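Local coordinates for YkuI protein (Bacillus subtilis, PDB 2BAS) that probably acts as a cyclic di-GMP phosphodiesterase, binding this second messenger through its EAL domain, at residues 331-336 / 355-360. Sequence-based numbering, arbitrary orientation.
Sequences DCSFRI and GEWIYQ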
ATOM      1  N   ASP A 331      -9.954  32.716   2.003  1.00 64.75           N
ATOM      2  CA  ASP A 331      -9.338  32.301   3.268  1.00 66.26           C
ATOM      3  C   ASP A 331      -9.171  30.783   3.455  1.00 67.15           C
ATOM      4  O   ASP A 331      -8.376  30.356   4.285  1.00 67.56           O
ATOM      5  CB  ASP A 331     -10.058  32.956   4.461  1.00 64.71           C
ATOM      6  CG  ASP A 331      -9.727  34.454   4.596  1.00 67.89           C
ATOM      7  OD1 ASP A 331      -8.659  34.868   4.092  1.00 65.92           O
ATOM      8  OD2 ASP A 331     -10.513  35.224   5.207  1.00 68.91           O
ATOM      9  N   CYS A 332      -9.880  29.973   2.664  1.00 67.60           N
ATOM     10  CA  CYS A 332      -9.805  28.517   2.827  1.00 67.60           C
ATOM     11  C   CYS A 332      -9.438  27.704   1.592  1.00 66.46           C
ATOM     12  O   CYS A 332      -9.633  26.491   1.573  1.00 68.19           O
ATOM     13  CB  CYS A 332     -11.106  27.973   3.428  1.00 68.83           C
ATOM     14  SG  CYS A 332     -12.590  28.349   2.480  1.00 71.16           S
ATOM     15  N   SER A 333      -8.890  28.343   0.566  1.00 64.41           N
ATOM     16  CA  SER A 333      -8.461  27.585  -0.609  1.00 62.62           C
ATOM     17  C   SER A 333      -7.214  28.159  -1.282  1.00 61.83           C
ATOM     18  O   SER A 333      -6.807  29.268  -0.981  1.00 61.59           O
ATOM     19  CB  SER A 333      -9.621  27.379  -1.608  1.00 62.11           C
ATOM     20  OG  SER A 333     -10.204  28.598  -2.045  1.00 59.77           O
ATOM     21  N   PHE A 334      -6.594  27.389  -2.171  1.00 62.10           N
ATOM     22  CA  PHE A 334      -5.424  27.890  -2.912  1.00 61.95           C
ATOM     23  C   PHE A 334      -5.493  27.436  -4.373  1.00 59.37           C
ATOM     24  O   PHE A 334      -4.736  27.901  -5.210  1.00 61.50           O
ATOM     25  CB  PHE A 334      -4.087  27.492  -2.247  1.00 59.89           C
ATOM     26  CG  PHE A 334      -3.706  26.050  -2.466  1.00 59.33           C
ATOM     27  CD1 PHE A 334      -2.813  25.702  -3.480  1.00 59.16           C
ATOM     28  CD2 PHE A 334      -4.248  25.045  -1.674  1.00 53.78           C
ATOM     29  CE1 PHE A 334      -2.455  24.376  -3.699  1.00 56.90           C
ATOM     30  CE2 PHE A 334      -3.910  23.723  -1.875  1.00 54.00           C
ATOM     31  CZ  PHE A 334      -3.011  23.378  -2.893  1.00 61.25           C
ATOM     32  N   ARG A 335      -6.420  26.545  -4.676  1.00 58.11           N
ATOM     33  CA  ARG A 335      -6.666  26.151  -6.073  1.00 57.85           C
ATOM     34  C   ARG A 335      -8.124  25.780  -6.273  1.00 58.62           C
ATOM     35  O   ARG A 335      -8.714  25.081  -5.433  1.00 58.19           O
ATOM     36  CB  ARG A 335      -5.770  24.997  -6.506  1.00 55.57           C
ATOM     37  CG  ARG A 335      -5.638  24.886  -8.005  1.00 60.22           C
ATOM     38  CD  ARG A 335      -5.018  23.580  -8.434  1.00 60.87           C
ATOM     39  NE  ARG A 335      -3.566  23.543  -8.265  1.00 63.33           N
ATOM     40  CZ  ARG A 335      -2.936  22.891  -7.290  1.00 60.62           C
ATOM     41  NH1 ARG A 335      -1.610  22.895  -7.245  1.00 54.16           N
ATOM     42  NH2 ARG A 335      -3.628  22.224  -6.373  1.00 54.77           N
ATOM     43  N   ILE A 336      -8.703  26.289  -7.364  1.00 59.90           N
ATOM     44  CA  ILE A 336     -10.084  25.977  -7.771  1.00 59.67           C
ATOM     45  C   ILE A 336     -10.156  25.745  -9.290  1.00 60.94           C
ATOM     46  O   ILE A 336      -9.540  26.494 -10.055  1.00 60.09           O
ATOM     47  CB  ILE A 336     -11.075  27.092  -7.344  1.00 58.69           C
ATOM     48  CG1 ILE A 336     -10.925  27.377  -5.849  1.00 61.68           C
ATOM     49  CG2 ILE A 336     -12.536  26.708  -7.663  1.00 54.79           C
ATOM     50  CD1 ILE A 336     -11.839  28.466  -5.307  1.00 59.21           C
ATOM     51  N   GLY A 355      -0.400  34.754  -1.474  1.00 68.38           N
ATOM     52  CA  GLY A 355      -1.501  35.645  -1.071  1.00 68.54           C
ATOM     53  C   GLY A 355      -2.312  36.359  -2.148  1.00 68.25           C
ATOM     54  O   GLY A 355      -3.251  37.100  -1.829  1.00 68.29           O
ATOM     55  N   GLU A 356      -1.958  36.143  -3.417  1.00 66.78           N
ATOM     56  CA  GLU A 356      -2.638  36.786  -4.547  1.00 65.10           C
ATOM     57  C   GLU A 356      -3.074  35.732  -5.572  1.00 63.96           C
ATOM     58  O   GLU A 356      -2.277  34.876  -5.967  1.00 63.92           O
ATOM     59  CB  GLU A 356      -1.719  37.825  -5.214  1.00 65.08           C
ATOM     60  CG  GLU A 356      -1.070  38.842  -4.265  1.00 65.45           C
ATOM     61  CD  GLU A 356      -1.955  40.040  -3.925  1.00 68.96           C
ATOM     62  OE1 GLU A 356      -1.532  40.864  -3.085  1.00 69.74           O
ATOM     63  OE2 GLU A 356      -3.058  40.177  -4.497  1.00 69.79           O
ATOM     64  N   TRP A 357      -4.336  35.793  -5.997  1.00 63.04           N
ATOM     65  CA  TRP A 357      -4.893  34.801  -6.931  1.00 62.36           C
ATOM     66  C   TRP A 357      -4.401  35.001  -8.352  1.00 62.80           C
ATOM     67  O   TRP A 357      -4.295  36.128  -8.830  1.00 62.23           O
ATOM     68  CB  TRP A 357      -6.424  34.790  -6.895  1.00 60.15           C
ATOM     69  CG  TRP A 357      -6.947  34.195  -5.653  1.00 59.08           C
ATOM     70  CD1 TRP A 357      -7.324  34.859  -4.517  1.00 58.31           C
ATOM     71  CD2 TRP A 357      -7.126  32.802  -5.386  1.00 59.29           C
ATOM     72  NE1 TRP A 357      -7.740  33.960  -3.560  1.00 60.55           N
ATOM     73  CE2 TRP A 357      -7.630  32.690  -4.067  1.00 58.53           C
ATOM     74  CE3 TRP A 357      -6.913  31.632  -6.131  1.00 59.74           C
ATOM     75  CZ2 TRP A 357      -7.927  31.454  -3.478  1.00 57.00           C
ATOM     76  CZ3 TRP A 357      -7.211  30.397  -5.542  1.00 61.07           C
ATOM     77  CH2 TRP A 357      -7.711  30.323  -4.225  1.00 58.26           C
ATOM     78  N   ILE A 358      -4.113  33.888  -9.013  1.00 62.98           N
ATOM     79  CA  ILE A 358      -3.576  33.886 -10.363  1.00 64.80           C
ATOM     80  C   ILE A 358      -4.453  33.021 -11.275  1.00 63.52           C
ATOM     81  O   ILE A 358      -5.223  32.208 -10.795  1.00 64.03           O
ATOM     82  CB  ILE A 358      -2.083  33.459 -10.323  1.00 66.78           C
ATOM     83  CG1 ILE A 358      -1.224  34.692 -10.021  1.00 67.08           C
ATOM     84  CG2 ILE A 358      -1.619  32.796 -11.624  1.00 68.36           C
ATOM     85  CD1 ILE A 358       0.106  34.378  -9.368  1.00 74.72           C
ATOM     86  N   TYR A 359      -4.372  33.233 -12.582  1.00 63.38           N
ATOM     87  CA  TYR A 359      -5.177  32.472 -13.518  1.00 63.52           C
ATOM     88  C   TYR A 359      -4.294  31.733 -14.503  1.00 62.90           C
ATOM     89  O   TYR A 359      -3.509  32.343 -15.233  1.00 63.07           O
ATOM     90  CB  TYR A 359      -6.178  33.378 -14.249  1.00 64.92           C
ATOM     91  CG  TYR A 359      -6.904  32.696 -15.393  1.00 67.71           C
ATOM     92  CD1 TYR A 359      -7.784  31.624 -15.166  1.00 67.32           C
ATOM     93  CD2 TYR A 359      -6.716  33.119 -16.704  1.00 71.66           C
ATOM     94  CE1 TYR A 359      -8.452  30.996 -16.221  1.00 63.10           C
ATOM     95  CE2 TYR A 359      -7.381  32.497 -17.765  1.00 72.26           C
ATOM     96  CZ  TYR A 359      -8.244  31.439 -17.515  1.00 67.72           C
ATOM     97  OH  TYR A 359      -8.892  30.839 -18.579  1.00 71.94           O
ATOM     98  N   GLN A 360      -4.442  30.413 -14.522  1.00 61.84           N
ATOM     99  CA  GLN A 360      -3.642  29.547 -15.378  1.00 62.41           C
ATOM    100  C   GLN A 360      -4.506  28.844 -16.443  1.00 62.64           C
ATOM    101  O   GLN A 360      -4.996  27.732 -16.215  1.00 63.41           O
ATOM    102  CB  GLN A 360      -2.889  28.529 -14.520  1.00 62.39           C
ATOM    103  CG  GLN A 360      -2.015  29.142 -13.429  1.00 63.99           C
ATOM    104  CD  GLN A 360      -1.675  28.160 -12.315  1.00 68.37           C
ATOM    105  OE1 GLN A 360      -2.468  27.282 -11.966  1.00 71.44           O
ATOM    106  NE2 GLN A 360      -0.499  28.319 -11.739  1.00 70.63           N
TER
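The six-membered half of the Trp357 indole carries this contact, its outer carbons lying against the backbone that runs from Ser333 to Arg335. Trp357 CZ2 comes within 3.5 Å of Ser333 O, and two ring positions further round, beyond CH2, Trp357 CZ3 is 3.5 Å from Phe334 O, both carbonyl oxygens lying oblique to the ring. The backbone N of Arg335 sits at the ring edge, near its plane, 4.0 Å from Trp357 CH2, while Ser333 OG lies 3.7 Å from the same carbon. Ser333 and Phe334 lead into strand 335-340 of the antiparallel sheet of the C-terminal, EAL-associated domain, where strand 349-353 separates it from 356-360, outermost within this chain. Trp357 thus reaches past the intervening strand. With CG beside its backbone N (chi1 -72°), the indole projects from its strand toward Ser333 and Phe334, and Ala326 and Glu327 of helix 318-328 also touch it. At the pyrrole end NE1 is hydrogen-bonded to Thr330 OG1, which helps fix the rotation of the ring. Ser333 OG makes a weak hydrogen bond to Leu329 O. At Phe334 and Arg335 the bond to CB points away from 355-360; the Arg335 guanidinium forms salt bridges with Glu397, Asp395 and Asp418.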